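Local coordinates for coenzyme F420-dependent N(5),N(10)-methenyltetrahydromethanopterin reductase-related protein (Desulfurobacterium thermolithotrophum DSM 11699, PDB 6HUZ) that binds the iron-guanylylpyridinol cofactor and, as a bacterial paralog of [Fe]-hydrogenase, uses tetrahydrofolate derivatives as substrates, at residues 89-94 and 115-120; 98-103 and 126-131; 251-256 and 312-317. One frame throughout, in Å; residues are numbered along the deposited sequence. Where two conformers were deposited one is given.

Interaction 1. Residues 89-94 and 115-120; sequences TPFRGG and TTCTMS. With FE9 (iron-guanylyl pyridinol cofactor), chain B.
Phe91 and Thr118 bring two loops together with their CA atoms 4.9 Å apart, and a type I beta turn from Thr116 to Met119 shapes the second loop. The loops follow neighbouring parallel strands, 84-87 and 112-115, of the Rossmann-like domain. Such loops are the usual place for a bound cofactor in this fold, and here they hold the iron-guanylylpyridinol group.

Thr118 has the largest share of the contact. Its OG1 gives a hydrogen bond of 2.8 Å to Thr89 O, tilted 28° from the carbonyl plane. With chi1 at 57°, OG1 lies between the backbone N and the carbonyl carbon, and the methyl CG2 is turned to Phe91. CG2 sits over the middle of one face of the Phe91 ring, 3.4 Å from its centroid, as a CH-pi contact. The same methyl also touches the pyridinol carbon C5. Cys117 SG approaches the Phe91 ring obliquely, as a sulfur-aromatic contact. Phe91 also touches the bound methenyltetrahydrofolate and Met234 of the second subunit.

Two waters extend the link between the backbones. Water 1 joins Pro90 O to Thr118 O, and water 2 joins Phe91 O to that same Thr118 O. Thr89 OG1 turns to Thr96, while Thr116 OG1 is hydrogen-bonded to Leu87 O. The second bond ties the turn back to strand 84-87.

Cys117 is the protein ligand of the iron, with SG 2.5 Å from FE. Its backbone N bonds to cofactor O18 at 3.2 Å, nearly straight with an N-H...O angle of 165°. The residue thus grips the cofactor by both side chain and backbone. Water 3 lies 2.2 Å from FE and donates a 2.6 Å hydrogen bond to the pyridinol O2.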
loop_
_atom_site.group_PDB
_atom_site.type_symbol
_atom_site.label_atom_id
_atom_site.label_comp_id
_atom_site.label_asym_id
_atom_site.label_seq_id
_atom_site.Cartn_x
_atom_site.Cartn_y
_atom_site.Cartn_z
ATOM N N THR A 89 25.235 -12.901 1.044
ATOM C CA THR A 89 25.454 -13.217 2.457
ATOM C C THR A 89 24.158 -13.439 3.259
ATOM O O THR A 89 23.074 -13.089 2.816
ATOM C CB THR A 89 26.355 -12.108 2.996
ATOM O OG1 THR A 89 25.790 -10.851 2.646
ATOM C CG2 THR A 89 27.756 -12.163 2.374
ATOM N N PRO A 90 24.258 -14.044 4.450
ATOM C CA PRO A 90 23.033 -14.349 5.216
ATOM C C PRO A 90 22.019 -13.250 5.546
ATOM O O PRO A 90 22.341 -12.084 5.719
ATOM C CB PRO A 90 23.571 -14.933 6.530
ATOM C CG PRO A 90 24.903 -15.471 6.205
ATOM C CD PRO A 90 25.461 -14.546 5.131
ATOM N N PHE A 91 20.765 -13.676 5.700
ATOM C CA PHE A 91 19.683 -12.777 6.131
ATOM C C PHE A 91 20.043 -12.434 7.597
ATOM O O PHE A 91 19.806 -11.313 8.059
ATOM C CB PHE A 91 18.330 -13.491 6.118
ATOM C CG PHE A 91 17.606 -13.441 4.797
ATOM C CD1 PHE A 91 17.048 -12.260 4.342
ATOM C CD2 PHE A 91 17.478 -14.580 4.013
ATOM C CE1 PHE A 91 16.337 -12.222 3.142
ATOM C CE2 PHE A 91 16.787 -14.536 2.804
ATOM C CZ PHE A 91 16.235 -13.355 2.370
ATOM N N ARG A 92 20.610 -13.446 8.305
ATOM C CA ARG A 92 21.091 -13.424 9.698
ATOM C C ARG A 92 21.696 -12.095 10.072
ATOM O O ARG A 92 22.467 -11.525 9.302
ATOM C CB ARG A 92 22.214 -14.465 9.881
ATOM C CG ARG A 92 22.075 -15.328 11.119
ATOM C CD ARG A 92 23.397 -15.998 11.434
ATOM N NE ARG A 92 23.800 -16.930 10.375
ATOM C CZ ARG A 92 25.054 -17.142 9.977
ATOM N NH1 ARG A 92 25.310 -18.013 9.011
ATOM N NH2 ARG A 92 26.062 -16.484 10.540
ATOM N N GLY A 93 21.388 -11.637 11.269
ATOM C CA GLY A 93 21.885 -10.369 11.771
ATOM C C GLY A 93 23.391 -10.201 11.805
ATOM O O GLY A 93 24.130 -11.118 12.184
ATOM N N GLY A 94 23.824 -9.006 11.396
ATOM C CA GLY A 94 25.219 -8.578 11.384
ATOM C C GLY A 94 26.248 -9.284 10.526
ATOM O O GLY A 94 27.372 -8.798 10.458
ATOM N N THR A 115 24.831 -5.454 -2.864
ATOM C CA THR A 115 24.096 -6.338 -1.972
ATOM C C THR A 115 23.165 -7.135 -2.861
ATOM O O THR A 115 23.023 -6.829 -4.055
ATOM C CB THR A 115 23.382 -5.581 -0.874
ATOM O OG1 THR A 115 22.517 -4.585 -1.438
ATOM C CG2 THR A 115 24.376 -4.985 0.141
ATOM N N THR A 116 22.556 -8.170 -2.300
ATOM C CA THR A 116 21.588 -9.013 -3.006
ATOM C C THR A 116 20.238 -8.871 -2.209
ATOM O O THR A 116 20.064 -7.886 -1.506
ATOM C CB THR A 116 22.122 -10.440 -3.145
ATOM O OG1 THR A 116 22.290 -11.004 -1.841
ATOM C CG2 THR A 116 23.425 -10.486 -3.928
ATOM N N CYS A 117 19.325 -9.834 -2.289
ATOM C CA CYS A 117 18.035 -9.757 -1.592
ATOM C C CYS A 117 18.128 -9.693 -0.074
ATOM O O CYS A 117 17.145 -9.330 0.540
ATOM C CB CYS A 117 17.144 -10.926 -2.002
ATOM S SG CYS A 117 17.506 -12.470 -1.099
ATOM N N THR A 118 19.251 -10.091 0.543
ATOM C CA THR A 118 19.349 -10.094 2.006
ATOM C C THR A 118 19.748 -8.785 2.695
ATOM O O THR A 118 19.847 -8.772 3.927
ATOM C CB THR A 118 20.366 -11.181 2.418
ATOM O OG1 THR A 118 21.613 -10.900 1.765
ATOM C CG2 THR A 118 19.879 -12.590 2.052
ATOM N N MET A 119 20.011 -7.709 1.958
ATOM C CA MET A 119 20.413 -6.467 2.612
ATOM C C MET A 119 20.132 -5.286 1.735
ATOM O O MET A 119 20.549 -5.302 0.581
ATOM C CB MET A 119 21.928 -6.520 2.910
ATOM C CG MET A 119 22.502 -5.230 3.492
ATOM S SD MET A 119 21.543 -4.626 4.903
ATOM C CE MET A 119 22.125 -5.747 6.157
ATOM N N SER A 120 19.427 -4.249 2.259
ATOM C CA SER A 120 19.185 -3.059 1.456
ATOM C C SER A 120 20.529 -2.347 1.260
ATOM O O SER A 120 21.302 -2.215 2.222
ATOM C CB SER A 120 18.224 -2.118 2.167
ATOM O OG SER A 120 18.396 -0.800 1.682
HETATM O O2 FE9 B . 17.057 -16.837 -0.725
HETATM FE FE FE9 B . 17.637 -14.361 -2.707
HETATM C C1F FE9 B . 18.075 -15.721 -3.852
HETATM O O1F FE9 B . 18.349 -16.559 -4.564
HETATM C C2F FE9 B . 16.831 -13.496 -4.111
HETATM O O2F FE9 B . 16.368 -12.959 -4.991
HETATM C C8 FE9 B . 19.267 -13.400 -2.928
HETATM O O18 FE9 B . 19.466 -12.646 -3.864
HETATM C C7 FE9 B . 20.347 -13.582 -1.874
HETATM C C6 FE9 B . 19.893 -14.729 -1.018
HETATM N N1 FE9 B . 18.616 -15.258 -1.271
HETATM C C5 FE9 B . 20.779 -15.277 0.022
HETATM C C5M FE9 B . 22.116 -14.640 0.271
HETATM C C4 FE9 B . 20.294 -16.412 0.823
HETATM C C3 FE9 B . 18.937 -16.964 0.555
HETATM C C3M FE9 B . 18.381 -18.137 1.320
HETATM C C2 FE9 B . 18.113 -16.340 -0.547
HETATM O O3P FE9 B . 21.099 -16.846 1.832
HETATM P P1 FE9 B . 22.015 -18.173 1.741
HETATM O O1P FE9 B . 21.509 -19.041 0.689
HETATM O O2P FE9 B . 21.823 -18.966 3.137
HETATM O "O5'" FE9 B . 23.499 -17.663 1.463
HETATM C "C5'" FE9 B . 24.280 -17.006 2.449
HETATM C "C4'" FE9 B . 25.702 -17.533 2.288
HETATM O "O4'" FE9 B . 26.582 -16.792 3.124
HETATM C "C1'" FE9 B . 27.603 -17.675 3.568
HETATM C "C2'" FE9 B . 26.861 -18.965 3.842
HETATM O "O2'" FE9 B . 27.700 -20.128 3.886
HETATM C "C3'" FE9 B . 25.850 -18.996 2.702
HETATM O "O3'" FE9 B . 26.301 -19.760 1.582
HETATM N N9A FE9 B . 28.321 -17.072 4.707
HETATM C C4A FE9 B . 29.384 -16.324 4.528
HETATM N N3A FE9 B . 30.101 -15.987 3.431
HETATM C C2A FE9 B . 31.211 -15.235 3.585
HETATM N N2A FE9 B . 31.874 -14.887 2.460
HETATM N N1A FE9 B . 31.666 -14.808 4.779
HETATM C C6A FE9 B . 31.065 -15.134 5.936
HETATM O O6A FE9 B . 31.487 -14.718 7.028
HETATM C C5A FE9 B . 29.834 -15.923 5.868
HETATM N N7A FE9 B . 28.949 -16.424 6.743
HETATM C C8A FE9 B . 28.032 -17.120 6.022
HETATM O O HOH W 1 22.018 -9.485 5.311
HETATM O O HOH W 2 18.867 -8.760 6.509
HETATM O O HOH W 3 15.667 -14.905 -1.770
#

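Interaction 2. Residues 98-103 and 126-131; sequences KIAETI and SYLQNA. With FE9 (iron-guanylyl pyridinol cofactor), chain B.
Lys98 O takes two bonds from Thr102, 2.8 Å to OG1 and 3.0 Å to N, in the helix whose Glu101 reaches across to Tyr127. Tyr127 OH donates to Glu101 OE2 at 3.1 Å. It meets the carboxylate oxygen on its syn side, 30° out of the carboxylate plane, and OE2 lies at the ring edge. The carboxylate and the ring are turned 80° apart. Glu101 gets there with CG anti to the backbone N (chi1 -163°) and an extended chain. Phe97 stacks on the Tyr127 ring.

Next to this polar pair the contact is apolar. Leu128 CD1 packs on Ala100 CB at 3.9 Å, and its CD2 rests against Glu101 CA and CB.

The other side of the helix meets the guanine of the cofactor. Lys98 NZ makes a weak hydrogen bond to O6A of the cofactor, and Ile99 CD1 lies 3.4 Å from N1A. An alanine in place of Ile99 would lack the CG1 and CD1 that lie against the guanine, and would probably open a gap beside N1A. Helix 95-103, a crossover helix lining the cofactor pocket, thus packs on the junction of helices 121-127 and 129-135 in the next crossover of the Rossmann-like domain.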
loop_
_atom_site.group_PDB
_atom_site.type_symbol
_atom_site.label_atom_id
_atom_site.label_comp_id
_atom_site.label_asym_id
_atom_site.label_seq_id
_atom_site.Cartn_x
_atom_site.Cartn_y
_atom_site.Cartn_z
ATOM N N LYS A 98 29.439 -7.203 8.916
ATOM C CA LYS A 98 30.772 -7.634 9.286
ATOM C C LYS A 98 31.659 -7.800 8.056
ATOM O O LYS A 98 32.744 -7.221 7.999
ATOM C CB LYS A 98 30.689 -8.948 10.082
ATOM C CG LYS A 98 32.003 -9.371 10.735
ATOM C CD LYS A 98 32.310 -10.855 10.514
ATOM C CE LYS A 98 32.986 -11.103 9.186
ATOM N NZ LYS A 98 33.015 -12.544 8.825
ATOM N N ILE A 99 31.196 -8.582 7.068
ATOM C CA ILE A 99 31.967 -8.838 5.846
ATOM C C ILE A 99 32.295 -7.536 5.126
ATOM O O ILE A 99 33.450 -7.315 4.759
ATOM C CB ILE A 99 31.208 -9.831 4.912
ATOM C CG1 ILE A 99 31.035 -11.206 5.584
ATOM C CG2 ILE A 99 31.932 -9.999 3.581
ATOM C CD1 ILE A 99 29.815 -11.938 5.170
ATOM N N ALA A 100 31.278 -6.674 4.909
ATOM C CA ALA A 100 31.480 -5.399 4.217
ATOM C C ALA A 100 32.502 -4.497 4.926
ATOM O O ALA A 100 33.331 -3.865 4.279
ATOM C CB ALA A 100 30.155 -4.679 4.093
ATOM N N GLU A 101 32.450 -4.442 6.252
ATOM C CA GLU A 101 33.368 -3.600 7.009
ATOM C C GLU A 101 34.788 -4.150 6.962
ATOM O O GLU A 101 35.752 -3.390 6.932
ATOM C CB GLU A 101 32.884 -3.534 8.462
ATOM C CG GLU A 101 33.466 -2.404 9.293
ATOM C CD GLU A 101 32.626 -2.069 10.516
ATOM O OE1 GLU A 101 32.777 -0.943 11.045
ATOM O OE2 GLU A 101 31.814 -2.925 10.941
ATOM N N THR A 102 34.910 -5.478 6.965
ATOM C CA THR A 102 36.208 -6.164 6.953
ATOM C C THR A 102 36.927 -6.045 5.608
ATOM O O THR A 102 38.139 -5.848 5.599
ATOM C CB THR A 102 35.981 -7.626 7.372
ATOM O OG1 THR A 102 35.387 -7.644 8.671
ATOM C CG2 THR A 102 37.250 -8.444 7.392
ATOM N N ILE A 103 36.198 -6.163 4.473
ATOM C CA ILE A 103 36.830 -6.081 3.136
ATOM C C ILE A 103 37.027 -4.655 2.640
ATOM O O ILE A 103 37.828 -4.426 1.739
ATOM C CB ILE A 103 36.025 -6.886 2.082
ATOM C CG1 ILE A 103 34.681 -6.191 1.743
ATOM C CG2 ILE A 103 35.861 -8.347 2.538
ATOM C CD1 ILE A 103 33.791 -6.890 0.711
ATOM N N SER A 126 24.621 3.406 4.628
ATOM C CA SER A 126 24.454 4.258 5.811
ATOM C C SER A 126 25.310 3.716 6.960
ATOM O O SER A 126 26.047 4.466 7.599
ATOM C CB SER A 126 22.977 4.327 6.210
ATOM O OG SER A 126 22.738 5.208 7.298
ATOM N N TYR A 127 25.225 2.417 7.211
ATOM C CA TYR A 127 25.995 1.778 8.278
ATOM C C TYR A 127 27.509 1.998 8.110
ATOM O O TYR A 127 28.235 2.153 9.099
ATOM C CB TYR A 127 25.740 0.261 8.253
ATOM C CG TYR A 127 26.582 -0.497 9.257
ATOM C CD1 TYR A 127 26.249 -0.508 10.606
ATOM C CD2 TYR A 127 27.726 -1.172 8.865
ATOM C CE1 TYR A 127 27.022 -1.194 11.535
ATOM C CE2 TYR A 127 28.507 -1.866 9.785
ATOM C CZ TYR A 127 28.152 -1.871 11.120
ATOM O OH TYR A 127 28.912 -2.548 12.040
ATOM N N LEU A 128 27.999 1.998 6.868
ATOM C CA LEU A 128 29.434 2.152 6.644
ATOM C C LEU A 128 29.984 3.584 6.576
ATOM O O LEU A 128 31.164 3.732 6.319
ATOM C CB LEU A 128 29.815 1.382 5.370
ATOM C CG LEU A 128 29.635 -0.137 5.450
ATOM C CD1 LEU A 128 29.843 -0.767 4.097
ATOM C CD2 LEU A 128 30.591 -0.763 6.473
ATOM N N GLN A 129 29.187 4.624 6.830
ATOM C CA GLN A 129 29.718 5.994 6.745
ATOM C C GLN A 129 30.957 6.290 7.590
ATOM O O GLN A 129 31.899 6.883 7.068
ATOM C CB GLN A 129 28.613 7.034 7.038
ATOM C CG GLN A 129 27.574 7.136 5.918
ATOM C CD GLN A 129 28.170 7.479 4.567
ATOM O OE1 GLN A 129 28.836 8.502 4.392
ATOM N NE2 GLN A 129 27.943 6.639 3.578
ATOM N N ASN A 130 30.996 5.916 8.874
ATOM C CA ASN A 130 32.191 6.232 9.642
ATOM C C ASN A 130 33.414 5.412 9.175
ATOM O O ASN A 130 34.536 5.911 9.202
ATOM C CB ASN A 130 31.943 6.037 11.135
ATOM C CG ASN A 130 33.033 6.651 11.974
ATOM O OD1 ASN A 130 33.433 7.817 11.774
ATOM N ND2 ASN A 130 33.547 5.881 12.924
ATOM N N ALA A 131 33.193 4.171 8.747
ATOM C CA ALA A 131 34.286 3.315 8.271
ATOM C C ALA A 131 34.870 3.932 6.984
ATOM O O ALA A 131 36.078 3.952 6.818
ATOM C CB ALA A 131 33.764 1.908 8.010
HETATM O O2 FE9 B . 17.057 -16.837 -0.725
HETATM FE FE FE9 B . 17.637 -14.361 -2.707
HETATM C C1F FE9 B . 18.075 -15.721 -3.852
HETATM O O1F FE9 B . 18.349 -16.559 -4.564
HETATM C C2F FE9 B . 16.831 -13.496 -4.111
HETATM O O2F FE9 B . 16.368 -12.959 -4.991
HETATM C C8 FE9 B . 19.267 -13.400 -2.928
HETATM O O18 FE9 B . 19.466 -12.646 -3.864
HETATM C C7 FE9 B . 20.347 -13.582 -1.874
HETATM C C6 FE9 B . 19.893 -14.729 -1.018
HETATM N N1 FE9 B . 18.616 -15.258 -1.271
HETATM C C5 FE9 B . 20.779 -15.277 0.022
HETATM C C5M FE9 B . 22.116 -14.640 0.271
HETATM C C4 FE9 B . 20.294 -16.412 0.823
HETATM C C3 FE9 B . 18.937 -16.964 0.555
HETATM C C3M FE9 B . 18.381 -18.137 1.320
HETATM C C2 FE9 B . 18.113 -16.340 -0.547
HETATM O O3P FE9 B . 21.099 -16.846 1.832
HETATM P P1 FE9 B . 22.015 -18.173 1.741
HETATM O O1P FE9 B . 21.509 -19.041 0.689
HETATM O O2P FE9 B . 21.823 -18.966 3.137
HETATM O "O5'" FE9 B . 23.499 -17.663 1.463
HETATM C "C5'" FE9 B . 24.280 -17.006 2.449
HETATM C "C4'" FE9 B . 25.702 -17.533 2.288
HETATM O "O4'" FE9 B . 26.582 -16.792 3.124
HETATM C "C1'" FE9 B . 27.603 -17.675 3.568
HETATM C "C2'" FE9 B . 26.861 -18.965 3.842
HETATM O "O2'" FE9 B . 27.700 -20.128 3.886
HETATM C "C3'" FE9 B . 25.850 -18.996 2.702
HETATM O "O3'" FE9 B . 26.301 -19.760 1.582
HETATM N N9A FE9 B . 28.321 -17.072 4.707
HETATM C C4A FE9 B . 29.384 -16.324 4.528
HETATM N N3A FE9 B . 30.101 -15.987 3.431
HETATM C C2A FE9 B . 31.211 -15.235 3.585
HETATM N N2A FE9 B . 31.874 -14.887 2.460
HETATM N N1A FE9 B . 31.666 -14.808 4.779
HETATM C C6A FE9 B . 31.065 -15.134 5.936
HETATM O O6A FE9 B . 31.487 -14.718 7.028
HETATM C C5A FE9 B . 29.834 -15.923 5.868
HETATM N N7A FE9 B . 28.949 -16.424 6.743
HETATM C C8A FE9 B . 28.032 -17.120 6.022
HETATM O O HOH W 3 15.667 -14.905 -1.770
#

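Interaction 3. Residues 251-256 and 312-317; sequences TKYGLE and EPTYTS. With NA (sodium ion), chain I.
Tyr253 OH donates a 2.7 Å hydrogen bond to Glu312 O, which lies at the ring edge, in the ring plane. The bond is well aligned, with a C=O...O angle of 162°. Thr314 CG2 comes within 3.3 Å of Tyr253 OH, and the two side chains run alongside each other, pointing opposite ways. Lys252 NZ forms a salt bridge of 2.8 Å with Glu312 OE2, reaching it from above the carboxylate plane. Lys252 gets there with CG anti to the backbone N (chi1 180°) and a bend at chi2. The Glu312 side chain is poorly ordered.

Lys252 NZ also forms a salt bridge with Glu325 of the second subunit, its strongest polar partner. Within the chain, Lys252 and Tyr253 join the long helix 232-262 to the loop before helix 320-331 in the helical C-terminal part, at the interface with the second subunit.

Lys252 CG packs over the centre of one Tyr253 ring face, at 3.4 Å. Further out, Thr316 O is hydrogen-bonded to Ser248 OG, tying the loop to the same helix. That helix is kinked at 255 and 256, just after Gly254 with its positive phi. Past the kink, Glu256 OE1 binds a sodium ion at 3.0 Å, together with Lys356 O, Glu236 of the second subunit and water 4.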
loop_
_atom_site.group_PDB
_atom_site.type_symbol
_atom_site.label_atom_id
_atom_site.label_comp_id
_atom_site.label_asym_id
_atom_site.label_seq_id
_atom_site.Cartn_x
_atom_site.Cartn_y
_atom_site.Cartn_z
ATOM N N THR A 251 2.555 -1.964 9.820
ATOM C CA THR A 251 3.740 -1.461 10.544
ATOM C C THR A 251 3.511 -1.251 12.010
ATOM O O THR A 251 4.333 -1.617 12.857
ATOM C CB THR A 251 4.202 -0.119 9.947
ATOM O OG1 THR A 251 4.650 -0.365 8.631
ATOM C CG2 THR A 251 5.333 0.567 10.759
ATOM N N LYS A 252 2.420 -0.609 12.336
ATOM C CA LYS A 252 2.158 -0.320 13.717
ATOM C C LYS A 252 1.524 -1.459 14.496
ATOM O O LYS A 252 1.892 -1.683 15.652
ATOM C CB LYS A 252 1.213 0.896 13.761
ATOM C CG LYS A 252 0.801 1.369 15.131
ATOM C CD LYS A 252 1.883 2.127 15.825
ATOM C CE LYS A 252 1.306 2.978 16.933
ATOM N NZ LYS A 252 2.359 3.835 17.530
ATOM N N TYR A 253 0.553 -2.135 13.914
ATOM C CA TYR A 253 -0.197 -3.159 14.654
ATOM C C TYR A 253 -0.072 -4.579 14.162
ATOM O O TYR A 253 -0.711 -5.456 14.725
ATOM C CB TYR A 253 -1.707 -2.761 14.711
ATOM C CG TYR A 253 -1.997 -1.334 15.137
ATOM C CD1 TYR A 253 -1.865 -0.939 16.466
ATOM C CD2 TYR A 253 -2.488 -0.402 14.229
ATOM C CE1 TYR A 253 -2.192 0.360 16.872
ATOM C CE2 TYR A 253 -2.776 0.898 14.614
ATOM C CZ TYR A 253 -2.630 1.279 15.936
ATOM O OH TYR A 253 -2.915 2.584 16.271
ATOM N N GLY A 254 0.753 -4.823 13.166
ATOM C CA GLY A 254 0.938 -6.175 12.639
ATOM C C GLY A 254 -0.241 -6.648 11.814
ATOM O O GLY A 254 -1.259 -5.963 11.689
ATOM N N LEU A 255 -0.125 -7.828 11.269
ATOM C CA LEU A 255 -1.215 -8.377 10.451
ATOM C C LEU A 255 -2.490 -8.596 11.251
ATOM O O LEU A 255 -3.591 -8.494 10.718
ATOM C CB LEU A 255 -0.764 -9.736 9.875
ATOM C CG LEU A 255 0.095 -9.667 8.609
ATOM C CD1 LEU A 255 0.763 -11.026 8.349
ATOM C CD2 LEU A 255 -0.743 -9.209 7.419
ATOM N N GLU A 256 -2.346 -8.934 12.520
ATOM C CA GLU A 256 -3.508 -9.170 13.354
ATOM C C GLU A 256 -4.271 -7.864 13.540
ATOM O O GLU A 256 -5.472 -7.887 13.541
ATOM C CB GLU A 256 -3.118 -9.828 14.694
ATOM C CG GLU A 256 -2.362 -8.950 15.683
ATOM C CD GLU A 256 -0.842 -8.991 15.573
ATOM O OE1 GLU A 256 -0.324 -9.164 14.447
ATOM O OE2 GLU A 256 -0.166 -8.848 16.615
ATOM N N GLU A 312 -2.187 2.396 21.204
ATOM C CA GLU A 312 -2.187 3.840 21.107
ATOM C C GLU A 312 -2.704 4.294 19.736
ATOM O O GLU A 312 -2.625 3.556 18.745
ATOM C CB GLU A 312 -0.789 4.385 21.392
ATOM C CG GLU A 312 0.261 3.932 20.414
ATOM C CD GLU A 312 1.643 4.410 20.804
ATOM O OE1 GLU A 312 2.084 4.101 21.934
ATOM O OE2 GLU A 312 2.285 5.099 19.980
ATOM N N PRO A 313 -3.239 5.525 19.670
ATOM C CA PRO A 313 -3.755 6.024 18.390
ATOM C C PRO A 313 -2.681 6.406 17.387
ATOM O O PRO A 313 -1.530 6.625 17.751
ATOM C CB PRO A 313 -4.562 7.257 18.809
ATOM C CG PRO A 313 -3.917 7.732 20.028
ATOM C CD PRO A 313 -3.409 6.520 20.744
ATOM N N THR A 314 -3.068 6.495 16.117
ATOM C CA THR A 314 -2.174 6.902 15.045
ATOM C C THR A 314 -2.982 7.380 13.864
ATOM O O THR A 314 -4.204 7.183 13.806
ATOM C CB THR A 314 -1.205 5.786 14.616
ATOM O OG1 THR A 314 -0.190 6.374 13.784
ATOM C CG2 THR A 314 -1.903 4.656 13.861
ATOM N N TYR A 315 -2.286 8.006 12.939
ATOM C CA TYR A 315 -2.813 8.548 11.705
ATOM C C TYR A 315 -2.424 7.583 10.589
ATOM O O TYR A 315 -1.382 7.777 9.934
ATOM C CB TYR A 315 -2.162 9.890 11.416
ATOM C CG TYR A 315 -2.677 11.013 12.279
ATOM C CD1 TYR A 315 -3.783 11.754 11.899
ATOM C CD2 TYR A 315 -2.059 11.331 13.479
ATOM C CE1 TYR A 315 -4.259 12.793 12.685
ATOM C CE2 TYR A 315 -2.526 12.368 14.276
ATOM C CZ TYR A 315 -3.620 13.105 13.872
ATOM O OH TYR A 315 -4.108 14.124 14.656
ATOM N N THR A 316 -3.248 6.551 10.363
ATOM C CA THR A 316 -2.908 5.558 9.337
ATOM C C THR A 316 -2.791 6.080 7.914
ATOM O O THR A 316 -2.055 5.497 7.142
ATOM C CB THR A 316 -3.918 4.405 9.375
ATOM O OG1 THR A 316 -5.191 4.905 9.021
ATOM C CG2 THR A 316 -3.997 3.743 10.739
ATOM N N SER A 317 -3.505 7.132 7.558
ATOM C CA SER A 317 -3.513 7.697 6.195
ATOM C C SER A 317 -2.519 8.828 5.994
ATOM O O SER A 317 -2.474 9.415 4.902
ATOM C CB SER A 317 -4.931 8.231 5.878
ATOM O OG SER A 317 -5.266 9.405 6.616
HETATM NA NA NA I . 2.652 -8.997 14.275
HETATM O O HOH W 4 3.929 -11.031 15.612
#

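In the fold
From the N terminus, strand 84-87 leads into 89-94 and then helix 95-103, which holds 98-103. After strand 112-115 come 115-120 and helix 121-127, whose end opens 126-131. Interaction 1 closes first, joining the two loops that follow the strands. Interaction 2 starts inside that span and closes beyond it, joining the helices, so the two cross. They touch where Thr89 CG2 meets Ile99 CD1, and both reach the same cofactor, at its iron end and at its guanine. Interaction 3 comes later, in series, and ties helix 232-262 to a loop 56 residues on. Its centre is about 27 Å from that of interaction 1, and it touches neither of the others.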